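Local coordinates for protein putative N-acetylneuraminate lyase ([Ruminococcus] gnavus ATCC 29149, PDB 6RB7) that belongs to the dihydrodipicolinate synthetase family and folds as a parallel beta/alpha barrel, four copies of which make up the assembly, at residues Glu36-Val41 and Ile219-Pro224; Val197-Met202 and Gln208-Ala213; Glu226-Gly231 and Glu249-Leu254; Ser230-Gly235 and Glu256-Gly261. All blocks are in the same frame, centred on the assembly; numbering follows the deposited sequence.

Contact 1. Residues Glu36-Val41 and Ile219-Pro224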
# COMPACT_ATOMS: atom_id res chain seq x y z
N GLU A 36 13.98 -33.78 6.93
CA GLU A 36 15.19 -33.74 6.09
C GLU A 36 14.82 -33.78 4.61
O GLU A 36 15.55 -33.21 3.80
CB GLU A 36 16.11 -34.92 6.45
CG GLU A 36 16.69 -34.81 7.85
CD GLU A 36 17.43 -33.52 8.12
OE1 GLU A 36 18.37 -33.19 7.35
OE2 GLU A 36 17.05 -32.81 9.08
N LYS A 37 13.76 -34.49 4.24
CA LYS A 37 13.41 -34.66 2.81
C LYS A 37 13.00 -33.33 2.19
O LYS A 37 12.87 -33.24 0.95
CB LYS A 37 12.34 -35.72 2.63
CG LYS A 37 10.96 -35.39 3.17
CD LYS A 37 10.04 -36.56 2.84
CE LYS A 37 8.74 -36.49 3.54
NZ LYS A 37 7.99 -37.73 3.24
N TYR A 38 12.73 -32.31 3.00
CA TYR A 38 12.30 -30.99 2.48
C TYR A 38 13.47 -30.00 2.44
O TYR A 38 13.24 -28.87 1.95
CB TYR A 38 11.17 -30.43 3.35
CG TYR A 38 9.96 -31.31 3.34
CD1 TYR A 38 9.16 -31.37 2.20
CD2 TYR A 38 9.59 -32.06 4.44
CE1 TYR A 38 8.02 -32.15 2.18
CE2 TYR A 38 8.45 -32.85 4.41
CZ TYR A 38 7.66 -32.89 3.27
OH TYR A 38 6.54 -33.67 3.23
N LYS A 39 14.63 -30.38 2.96
CA LYS A 39 15.75 -29.43 3.11
C LYS A 39 16.61 -29.52 1.86
O LYS A 39 17.46 -30.43 1.76
CB LYS A 39 16.59 -29.79 4.34
CG LYS A 39 15.84 -29.63 5.63
CD LYS A 39 16.67 -29.90 6.83
CE LYS A 39 15.87 -29.85 8.11
NZ LYS A 39 16.81 -30.03 9.25
N GLY A 40 16.61 -28.46 1.14
CA GLY A 40 17.42 -28.36 -0.08
C GLY A 40 16.67 -27.55 -1.10
O GLY A 40 15.82 -26.72 -0.74
N VAL A 41 17.03 -27.78 -2.35
CA VAL A 41 16.54 -26.97 -3.49
C VAL A 41 15.36 -27.72 -4.12
O VAL A 41 15.51 -28.85 -4.59
CB VAL A 41 17.68 -26.78 -4.48
CG1 VAL A 41 17.20 -26.20 -5.79
CG2 VAL A 41 18.81 -25.96 -3.85
N ILE A 219 9.51 -26.38 9.12
CA ILE A 219 10.45 -25.88 8.09
C ILE A 219 9.85 -24.66 7.42
O ILE A 219 8.65 -24.62 7.10
CB ILE A 219 10.82 -26.97 7.06
CG1 ILE A 219 11.87 -26.44 6.10
CG2 ILE A 219 9.61 -27.50 6.32
CD1 ILE A 219 12.54 -27.53 5.29
N ILE A 220 10.71 -23.65 7.24
CA ILE A 220 10.37 -22.48 6.41
C ILE A 220 11.13 -22.60 5.09
O ILE A 220 12.35 -22.89 5.11
CB ILE A 220 10.66 -21.14 7.11
CG1 ILE A 220 10.20 -21.15 8.57
CG2 ILE A 220 10.06 -20.03 6.28
CD1 ILE A 220 8.72 -21.44 8.77
N PHE A 221 10.43 -22.45 3.99
CA PHE A 221 11.05 -22.45 2.67
C PHE A 221 11.24 -21.02 2.18
O PHE A 221 10.29 -20.21 2.26
CB PHE A 221 10.24 -23.18 1.62
CG PHE A 221 9.85 -24.60 1.94
CD1 PHE A 221 8.76 -24.87 2.74
CD2 PHE A 221 10.61 -25.67 1.47
CE1 PHE A 221 8.36 -26.17 2.98
CE2 PHE A 221 10.24 -26.97 1.77
CZ PHE A 221 9.13 -27.21 2.53
N ASN A 222 12.43 -20.68 1.72
CA ASN A 222 12.65 -19.35 1.12
C ASN A 222 11.96 -19.30 -0.25
O ASN A 222 12.32 -20.11 -1.15
CB ASN A 222 14.13 -19.08 0.95
CG ASN A 222 14.37 -17.68 0.40
OD1 ASN A 222 14.43 -16.76 1.17
ND2 ASN A 222 14.46 -17.55 -0.94
N GLY A 223 11.08 -18.35 -0.45
CA GLY A 223 10.35 -18.12 -1.71
C GLY A 223 11.00 -17.12 -2.65
O GLY A 223 10.94 -17.33 -3.85
N PRO A 224 11.49 -15.94 -2.21
CA PRO A 224 12.07 -14.94 -3.14
C PRO A 224 13.46 -15.38 -3.59
O PRO A 224 14.43 -15.34 -2.80
CB PRO A 224 12.12 -13.64 -2.32
CG PRO A 224 11.11 -13.88 -1.21
CD PRO A 224 11.31 -15.35 -0.88

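Contact 2. Residues Val197-Met202 and Gln208-Ala213. Unlike the reference sequence in segment 197-202: Ala-198 (reference Lys).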
# COMPACT_ATOMS: atom_id res chain seq x y z
N VAL A 197 5.97 -23.40 6.31
CA VAL A 197 5.54 -22.22 5.52
C VAL A 197 6.52 -22.05 4.37
O VAL A 197 7.73 -21.98 4.63
CB VAL A 197 5.52 -20.92 6.34
CG1 VAL A 197 5.04 -19.76 5.52
CG2 VAL A 197 4.71 -21.09 7.61
N ALA A 198 6.02 -21.94 3.16
CA ALA A 198 6.79 -21.42 2.02
C ALA A 198 6.58 -19.92 1.98
O ALA A 198 5.43 -19.48 1.76
CB ALA A 198 6.39 -22.11 0.75
N ASN A 199 7.61 -19.17 2.31
CA ASN A 199 7.45 -17.71 2.53
C ASN A 199 7.92 -16.94 1.32
O ASN A 199 9.16 -16.87 1.09
CB ASN A 199 8.20 -17.23 3.76
CG ASN A 199 7.73 -15.82 4.05
OD1 ASN A 199 6.55 -15.64 4.33
ND2 ASN A 199 8.59 -14.82 3.86
N SER A 200 6.99 -16.24 0.66
CA SER A 200 7.31 -15.41 -0.53
C SER A 200 7.08 -13.92 -0.26
O SER A 200 7.31 -13.14 -1.18
CB SER A 200 6.58 -15.86 -1.76
OG SER A 200 7.25 -17.03 -2.27
N SER A 201 6.77 -13.53 0.97
CA SER A 201 6.82 -12.11 1.35
C SER A 201 8.28 -11.66 1.25
O SER A 201 9.19 -12.49 1.34
CB SER A 201 6.25 -11.88 2.72
OG SER A 201 7.15 -12.32 3.73
N MET A 202 8.50 -10.37 1.07
CA MET A 202 9.88 -9.88 0.89
C MET A 202 10.70 -9.79 2.16
O MET A 202 11.92 -9.98 2.10
CB MET A 202 9.89 -8.57 0.11
CG MET A 202 9.35 -8.69 -1.29
SD MET A 202 10.08 -9.97 -2.29
CE MET A 202 11.75 -9.33 -2.43
N GLN A 208 12.38 -15.35 9.83
CA GLN A 208 12.91 -15.42 11.20
C GLN A 208 11.79 -15.55 12.20
O GLN A 208 11.89 -16.35 13.15
CB GLN A 208 13.77 -14.16 11.44
CG GLN A 208 14.51 -14.19 12.75
CD GLN A 208 13.70 -13.79 13.95
OE1 GLN A 208 12.87 -12.85 13.92
NE2 GLN A 208 13.98 -14.46 15.07
N MET A 209 10.71 -14.77 12.06
CA MET A 209 9.63 -14.77 13.06
C MET A 209 8.88 -16.10 12.97
O MET A 209 8.50 -16.64 14.04
CB MET A 209 8.70 -13.57 12.87
CG MET A 209 9.42 -12.29 13.25
SD MET A 209 8.35 -10.85 13.22
CE MET A 209 7.78 -10.84 11.52
N PHE A 210 8.60 -16.58 11.78
CA PHE A 210 7.86 -17.87 11.64
C PHE A 210 8.72 -18.98 12.27
O PHE A 210 8.20 -19.85 13.00
CB PHE A 210 7.55 -18.19 10.19
CG PHE A 210 6.51 -17.34 9.52
CD1 PHE A 210 5.38 -16.90 10.19
CD2 PHE A 210 6.67 -16.98 8.19
CE1 PHE A 210 4.44 -16.12 9.54
CE2 PHE A 210 5.69 -16.25 7.54
CZ PHE A 210 4.63 -15.77 8.22
N LYS A 211 10.01 -19.01 11.99
CA LYS A 211 10.94 -20.07 12.47
C LYS A 211 11.06 -19.97 13.99
O LYS A 211 11.03 -20.98 14.68
CB LYS A 211 12.27 -20.04 11.72
CG LYS A 211 13.23 -21.15 12.15
CD LYS A 211 12.65 -22.56 11.96
CE LYS A 211 13.69 -23.63 12.17
NZ LYS A 211 13.08 -24.97 12.14
N GLN A 212 11.23 -18.77 14.53
CA GLN A 212 11.36 -18.58 15.99
C GLN A 212 10.09 -19.03 16.69
O GLN A 212 10.18 -19.70 17.73
CB GLN A 212 11.73 -17.13 16.30
CG GLN A 212 11.99 -16.89 17.78
CD GLN A 212 12.78 -15.59 17.94
OE1 GLN A 212 12.33 -14.52 17.51
NE2 GLN A 212 13.93 -15.69 18.61
N ALA A 213 8.92 -18.70 16.16
CA ALA A 213 7.65 -19.08 16.78
C ALA A 213 7.49 -20.61 16.73
O ALA A 213 6.98 -21.17 17.72
CB ALA A 213 6.50 -18.41 16.03

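Contact 3. Residues Glu226-Gly231 and Glu249-Leu254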
# COMPACT_ATOMS: atom_id res chain seq x y z
N GLU A 226 15.73 -14.17 -5.41
CA GLU A 226 16.74 -13.08 -5.38
C GLU A 226 17.32 -12.91 -3.98
O GLU A 226 18.34 -12.25 -3.83
CB GLU A 226 16.06 -11.77 -5.79
CG GLU A 226 15.49 -11.77 -7.21
CD GLU A 226 14.04 -12.27 -7.36
OE1 GLU A 226 13.48 -12.95 -6.44
OE2 GLU A 226 13.41 -11.93 -8.41
N GLN A 227 16.69 -13.48 -2.98
CA GLN A 227 17.13 -13.37 -1.55
C GLN A 227 17.52 -14.76 -0.98
O GLN A 227 17.65 -14.88 0.24
CB GLN A 227 16.00 -12.73 -0.75
CG GLN A 227 15.60 -11.37 -1.26
CD GLN A 227 14.58 -10.63 -0.40
OE1 GLN A 227 14.56 -9.39 -0.46
NE2 GLN A 227 13.74 -11.34 0.39
N PHE A 228 17.70 -15.76 -1.84
CA PHE A 228 17.97 -17.16 -1.44
C PHE A 228 18.95 -17.23 -0.26
O PHE A 228 18.60 -17.80 0.80
CB PHE A 228 18.44 -17.94 -2.66
CG PHE A 228 18.65 -19.41 -2.48
CD1 PHE A 228 19.72 -19.91 -1.76
CD2 PHE A 228 17.78 -20.33 -3.07
CE1 PHE A 228 19.92 -21.28 -1.63
CE2 PHE A 228 18.02 -21.68 -2.99
CZ PHE A 228 19.06 -22.17 -2.23
N MET A 229 20.14 -16.65 -0.41
CA MET A 229 21.19 -16.85 0.60
C MET A 229 20.80 -16.18 1.92
O MET A 229 21.13 -16.73 3.00
CB MET A 229 22.55 -16.37 0.13
CG MET A 229 22.67 -14.92 -0.07
SD MET A 229 24.31 -14.52 -0.77
CE MET A 229 25.41 -14.97 0.55
N SER A 230 20.08 -15.06 1.85
CA SER A 230 19.69 -14.27 3.02
C SER A 230 18.58 -15.00 3.78
O SER A 230 18.60 -14.96 5.03
CB SER A 230 19.24 -12.90 2.58
OG SER A 230 20.34 -12.13 2.13
N GLY A 231 17.59 -15.55 3.09
CA GLY A 231 16.52 -16.31 3.76
C GLY A 231 17.07 -17.58 4.37
O GLY A 231 16.64 -17.95 5.48
N GLU A 249 21.58 -26.15 -11.29
CA GLU A 249 22.96 -26.40 -10.81
C GLU A 249 23.46 -25.19 -10.04
O GLU A 249 24.24 -25.39 -9.08
CB GLU A 249 23.95 -26.68 -11.94
CG GLU A 249 23.60 -27.87 -12.78
CD GLU A 249 22.80 -27.55 -14.03
OE1 GLU A 249 21.82 -26.70 -13.98
OE2 GLU A 249 23.16 -28.14 -15.09
N LEU A 250 23.08 -23.97 -10.44
CA LEU A 250 23.60 -22.76 -9.76
C LEU A 250 23.01 -22.69 -8.35
O LEU A 250 23.73 -22.40 -7.40
CB LEU A 250 23.28 -21.49 -10.55
CG LEU A 250 23.95 -21.38 -11.91
CD1 LEU A 250 23.58 -20.08 -12.58
CD2 LEU A 250 25.48 -21.49 -11.75
N TYR A 251 21.70 -22.96 -8.21
CA TYR A 251 21.10 -22.93 -6.85
C TYR A 251 21.65 -24.09 -6.01
O TYR A 251 21.78 -23.90 -4.79
CB TYR A 251 19.59 -22.91 -6.96
CG TYR A 251 19.03 -21.60 -7.47
CD1 TYR A 251 18.98 -20.49 -6.64
CD2 TYR A 251 18.61 -21.45 -8.79
CE1 TYR A 251 18.47 -19.29 -7.07
CE2 TYR A 251 18.11 -20.24 -9.24
CZ TYR A 251 18.04 -19.15 -8.38
OH TYR A 251 17.48 -17.98 -8.81
N LEU A 252 21.89 -25.28 -6.59
CA LEU A 252 22.51 -26.37 -5.80
C LEU A 252 23.88 -25.95 -5.30
O LEU A 252 24.20 -26.20 -4.12
CB LEU A 252 22.56 -27.64 -6.66
CG LEU A 252 21.21 -28.32 -6.86
CD1 LEU A 252 21.29 -29.33 -8.01
CD2 LEU A 252 20.72 -28.96 -5.56
N LYS A 253 24.66 -25.30 -6.15
CA LYS A 253 26.01 -24.86 -5.75
C LYS A 253 25.93 -23.73 -4.72
O LYS A 253 26.71 -23.74 -3.78
CB LYS A 253 26.82 -24.46 -6.98
CG LYS A 253 28.29 -24.21 -6.65
CD LYS A 253 29.01 -25.49 -6.31
CE LYS A 253 30.48 -25.24 -6.04
NZ LYS A 253 31.21 -26.52 -5.84
N LEU A 254 24.97 -22.83 -4.88
CA LEU A 254 24.73 -21.76 -3.87
C LEU A 254 24.45 -22.42 -2.53
O LEU A 254 25.05 -22.01 -1.53
CB LEU A 254 23.57 -20.91 -4.36
CG LEU A 254 23.12 -19.77 -3.47
CD1 LEU A 254 24.25 -18.90 -2.99
CD2 LEU A 254 22.11 -18.93 -4.21

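Contact 4. Residues Ser230-Gly235 and Glu256-Gly261. With BCN (bicine), chain I.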
# COMPACT_ATOMS: atom_id res chain seq x y z
N SER A 230 20.08 -15.06 1.85
CA SER A 230 19.69 -14.27 3.02
C SER A 230 18.58 -15.00 3.78
O SER A 230 18.60 -14.96 5.03
CB SER A 230 19.24 -12.90 2.58
OG SER A 230 20.34 -12.13 2.13
N GLY A 231 17.59 -15.55 3.09
CA GLY A 231 16.52 -16.31 3.76
C GLY A 231 17.07 -17.58 4.37
O GLY A 231 16.64 -17.95 5.48
N ARG A 232 17.96 -18.26 3.67
CA ARG A 232 18.61 -19.49 4.18
C ARG A 232 19.35 -19.21 5.49
O ARG A 232 19.06 -19.89 6.49
CB ARG A 232 19.51 -20.06 3.09
CG ARG A 232 18.74 -20.76 1.98
CD ARG A 232 18.17 -22.16 2.33
NE ARG A 232 19.33 -23.04 2.41
CZ ARG A 232 19.94 -23.42 3.51
NH1 ARG A 232 19.50 -23.14 4.71
NH2 ARG A 232 21.02 -24.18 3.41
N VAL A 233 20.19 -18.18 5.54
CA VAL A 233 21.03 -18.03 6.76
C VAL A 233 20.17 -17.63 7.95
O VAL A 233 20.60 -17.88 9.07
CB VAL A 233 22.23 -17.09 6.57
CG1 VAL A 233 23.18 -17.66 5.54
CG2 VAL A 233 21.84 -15.65 6.26
N ILE A 234 19.02 -16.98 7.75
CA ILE A 234 18.25 -16.49 8.91
C ILE A 234 17.26 -17.56 9.37
O ILE A 234 16.59 -17.30 10.38
CB ILE A 234 17.59 -15.13 8.63
CG1 ILE A 234 17.42 -14.33 9.92
CG2 ILE A 234 16.27 -15.33 7.88
CD1 ILE A 234 16.95 -12.90 9.66
N GLY A 235 17.21 -18.71 8.72
CA GLY A 235 16.46 -19.85 9.29
C GLY A 235 15.60 -20.65 8.34
O GLY A 235 14.99 -21.63 8.80
N GLU A 256 25.20 -25.39 -1.47
CA GLU A 256 26.44 -26.07 -0.99
C GLU A 256 27.36 -25.03 -0.33
O GLU A 256 27.86 -25.29 0.79
CB GLU A 256 27.13 -26.75 -2.18
CG GLU A 256 28.36 -27.52 -1.78
CD GLU A 256 29.16 -27.95 -3.01
OE1 GLU A 256 30.00 -27.16 -3.47
OE2 GLU A 256 28.84 -28.98 -3.57
N CYS A 257 27.54 -23.87 -0.94
CA CYS A 257 28.38 -22.80 -0.36
C CYS A 257 27.79 -22.33 0.97
O CYS A 257 28.56 -22.16 1.94
CB CYS A 257 28.54 -21.62 -1.29
SG CYS A 257 29.47 -22.01 -2.79
N ILE A 258 26.48 -22.12 1.04
CA ILE A 258 25.85 -21.66 2.31
C ILE A 258 26.09 -22.70 3.41
O ILE A 258 26.48 -22.32 4.52
CB ILE A 258 24.36 -21.37 2.10
CG1 ILE A 258 24.17 -20.14 1.20
CG2 ILE A 258 23.63 -21.22 3.44
CD1 ILE A 258 22.84 -20.13 0.53
N ASN A 259 25.87 -23.97 3.11
CA ASN A 259 25.99 -25.04 4.13
C ASN A 259 27.45 -25.14 4.58
O ASN A 259 27.65 -25.50 5.78
CB ASN A 259 25.44 -26.37 3.65
CG ASN A 259 23.92 -26.36 3.62
OD1 ASN A 259 23.30 -25.72 4.48
ND2 ASN A 259 23.33 -27.07 2.67
N ALA A 260 28.40 -24.73 3.75
CA ALA A 260 29.85 -24.78 4.08
C ALA A 260 30.32 -23.48 4.77
O ALA A 260 31.50 -23.41 5.15
CB ALA A 260 30.63 -25.09 2.83
N GLY A 261 29.46 -22.48 4.92
CA GLY A 261 29.84 -21.18 5.49
C GLY A 261 30.69 -20.36 4.53
O GLY A 261 31.37 -19.44 4.98
N1 BCN I . 35.16 -21.55 6.51
C1 BCN I . 35.10 -21.84 7.97
C2 BCN I . 33.72 -22.07 8.60
O21 BCN I . 32.72 -21.80 7.91
O22 BCN I . 33.68 -22.52 9.77
C3 BCN I . 34.47 -20.31 6.09
C4 BCN I . 35.27 -19.48 5.11
O4 BCN I . 35.21 -18.10 5.44
C5 BCN I . 34.96 -22.72 5.64
C6 BCN I . 36.13 -22.95 4.71
O6 BCN I . 36.21 -21.93 3.73

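Contact 1. Residues Glu36-Val41 and Ile219-Pro224
Tyr-38, the last residue of the short 3-10 turn 36-38, lies against Ile-219 and Phe-221 of barrel strand 219-222, and these three residues account for most of the buried surface. Ile-219 reaches across with the far end of its chain: CG1 stands anti to the backbone N (chi1 -175°), which carries CD1 out to the turn, where it sits 3.7 Å from Tyr-38 CB. The same methyl also rests on the methylene chain of Lys-39, the residue after Tyr-38, with CG of Lys-39 3.9 Å from CD1 of Ile-219. Phe-221, two residues along and on the same side of the strand, brings the outer part of its ring to the backbone of the turn, so that Phe-221 CE2 approaches Tyr-38 O to 3.6 Å and Phe-221 CZ lies 3.9 Å from Tyr-38 CB. The tyrosine ring itself leads away from the strand, touching Ile-195, Thr-108 and Ile-110. Lys-39 extends outward, and its NZ forms a salt bridge of 2.8 Å with Glu-36 OE2. No hydrogen bond joins 36-41 to 219-224. The contact is held by apolar packing, while the Tyr-38 hydroxyl is bonded to Asp-166 and Lys-39 NZ to Glu-36 within its own segment, consistent with a turn that packs on the beginning of strand 219-222, its tyrosine among Ile-110 and Ile-195.

Contact 2. Residues Val197-Met202 and Gln208-Ala213
Phe-210 of helix 204-214 projects its ring onto Val-197 and Asn-199, two residues on the same side of strand 194-199. Asn-199 OD1 meets the rim of the ring close to its plane, 3.4 Å from Phe-210 CE2, with the amide turned 71° from the ring. Beside it, the methyl CG1 of Val-197 packs 4.1 Å from the same Phe-210 CE2. A chi1 of -168° directs the Asn-199 amide away from its own backbone N and to the helix. The amide is fixed at both ends: its ND2 gives a hydrogen bond of 2.9 Å to Ser-201 OG, lying near the amide plane, and its OD1 is bonded to Asn-171 ND2 on the adjoining strand. Further out, Ser-201 OG also pairs with Asp-206, while Phe-185 meets the Phe-210 ring edge-to-face and Ile-220 packs against it from strand 219-222. Strand, helix and next strand make up one right-handed beta-alpha-beta unit of the barrel. The amide oxygen facing the C-H rim of the phenyl ring suggests a weak electrostatic attraction added to the dispersion contact with valine, and a buried polar group is thus accommodated at an aromatic edge while its hydrogen bonds are met elsewhere.

Contact 3. Residues Glu226-Gly231 and Glu249-Leu254
Phe-228 and Leu-254 both hold CG anti to their own backbone N (chi1 -175° and 179°), and these torsions send the two side chains across the gap between helices 228-234 and 248-259, where they run alongside one another, pointing opposite ways. Tyr-251, one turn earlier on the second helix, has CG anti to its carbonyl carbon instead, which lays its ring next to that of Phe-228. Both partners meet the phenylalanine ring from one side of its plane, Leu-254 near CD1 and Tyr-251 near CD2. Phe-228 CD1 lies 3.6 Å from Leu-254 CD2, and Leu-254 CG is close to the same ring carbon, CD1 of Phe-228, at 3.8 Å. Phe-228 CD2 is 3.8 Å from Tyr-251 CD1. The two aromatic rings are inclined at 41° with centroids 5.6 Å apart, a mutual tilt that is neither a stack nor a T-shape. Met-229 adds a looser touch, its CB 4.4 Å from Leu-254 CD1. All of this is apolar; the tyrosine hydroxyl lies beyond it, hydrogen-bonded to Thr-243. Gln-227 occupies the N-cap position of helix 228-234, and its side chain bonds to the backbone of Met-202 and to that of Gln-205 in the second subunit. The pair of helices follows barrel strands 219-222 and 238-241, respectively. Helix 263-281 packs against both, with Gln-270 meeting Phe-228, Met-263 meeting Met-229 and Ile-277 meeting Tyr-251, while Met-229 also touches Val-233 of the second subunit.

Contact 4. Residues Ser230-Gly235 and Glu256-Gly261
Arg-232 and Asn-259 supply the polar link between the two helix ends: Arg-232 NH2 donates to Asn-259 OD1 at 3.0 Å. The bond is bent, with an N-H...O angle of 130°. The oxygen lies in the guanidinium plane, but the donor stands 38° out of the amide's carbonyl plane, so no lone pair is met squarely. More of the arginine's grip comes from elsewhere, since NE forms a salt bridge with Asp-255 and NH1 bonds to the carbonyl of Ala-236; together these probably fix the rotation of the guanidinium. The chain arrives there folded, bent at both chi2 and chi3.

Van der Waals contacts come from Ile-258: its CG2 lies over one face of the guanidinium, toward the rim and 3.9 Å from Arg-232 NH2. The purely apolar pair is that of the same Ile-258 CG2 with Val-233 CG1, 4.2 Å apart.

Backbone bonds finish both helices. Gly-235 N bonds to Arg-232 O at 3.1 Å, and Gly-261 N to Ile-258 O at 3.0 Å, each glycine having positive phi. Bicine rests against the second of these ends, its C3 3.4 Å from Gly-261 O, with Ala-260 and Lys-262 also lining its site. Two neighbouring helices of a beta/alpha barrel thus come side by side at their C-terminal ends, each terminated by a Schellman motif.

Overall arrangement
Apart from segment 36-41, the segments come from consecutive elements between strand 194-199 and helix 248-259. Contacts 1 and 2, with centres about 11 Å apart, meet through neighbouring strands: Phe-221 N lies 2.8 Å from Val-197 O, a probable hydrogen bond. Contacts 3 and 4 use the same two helices, with centres about 8 Å apart; Ile-258 CD1 of contact 4 packs 3.8 Å from Phe-228 CE1 of contact 3. Asn-222 of contact 1 packs on their shared helix, its OD1 3.4 Å from Gly-231 CA. Contacts 2, 3 and 4 also reach the second subunit. Bicine adjoins contact 4, at Ala-260 and Gly-261, and the Met-229 side chain of contact 3 stays about 11 Å from it.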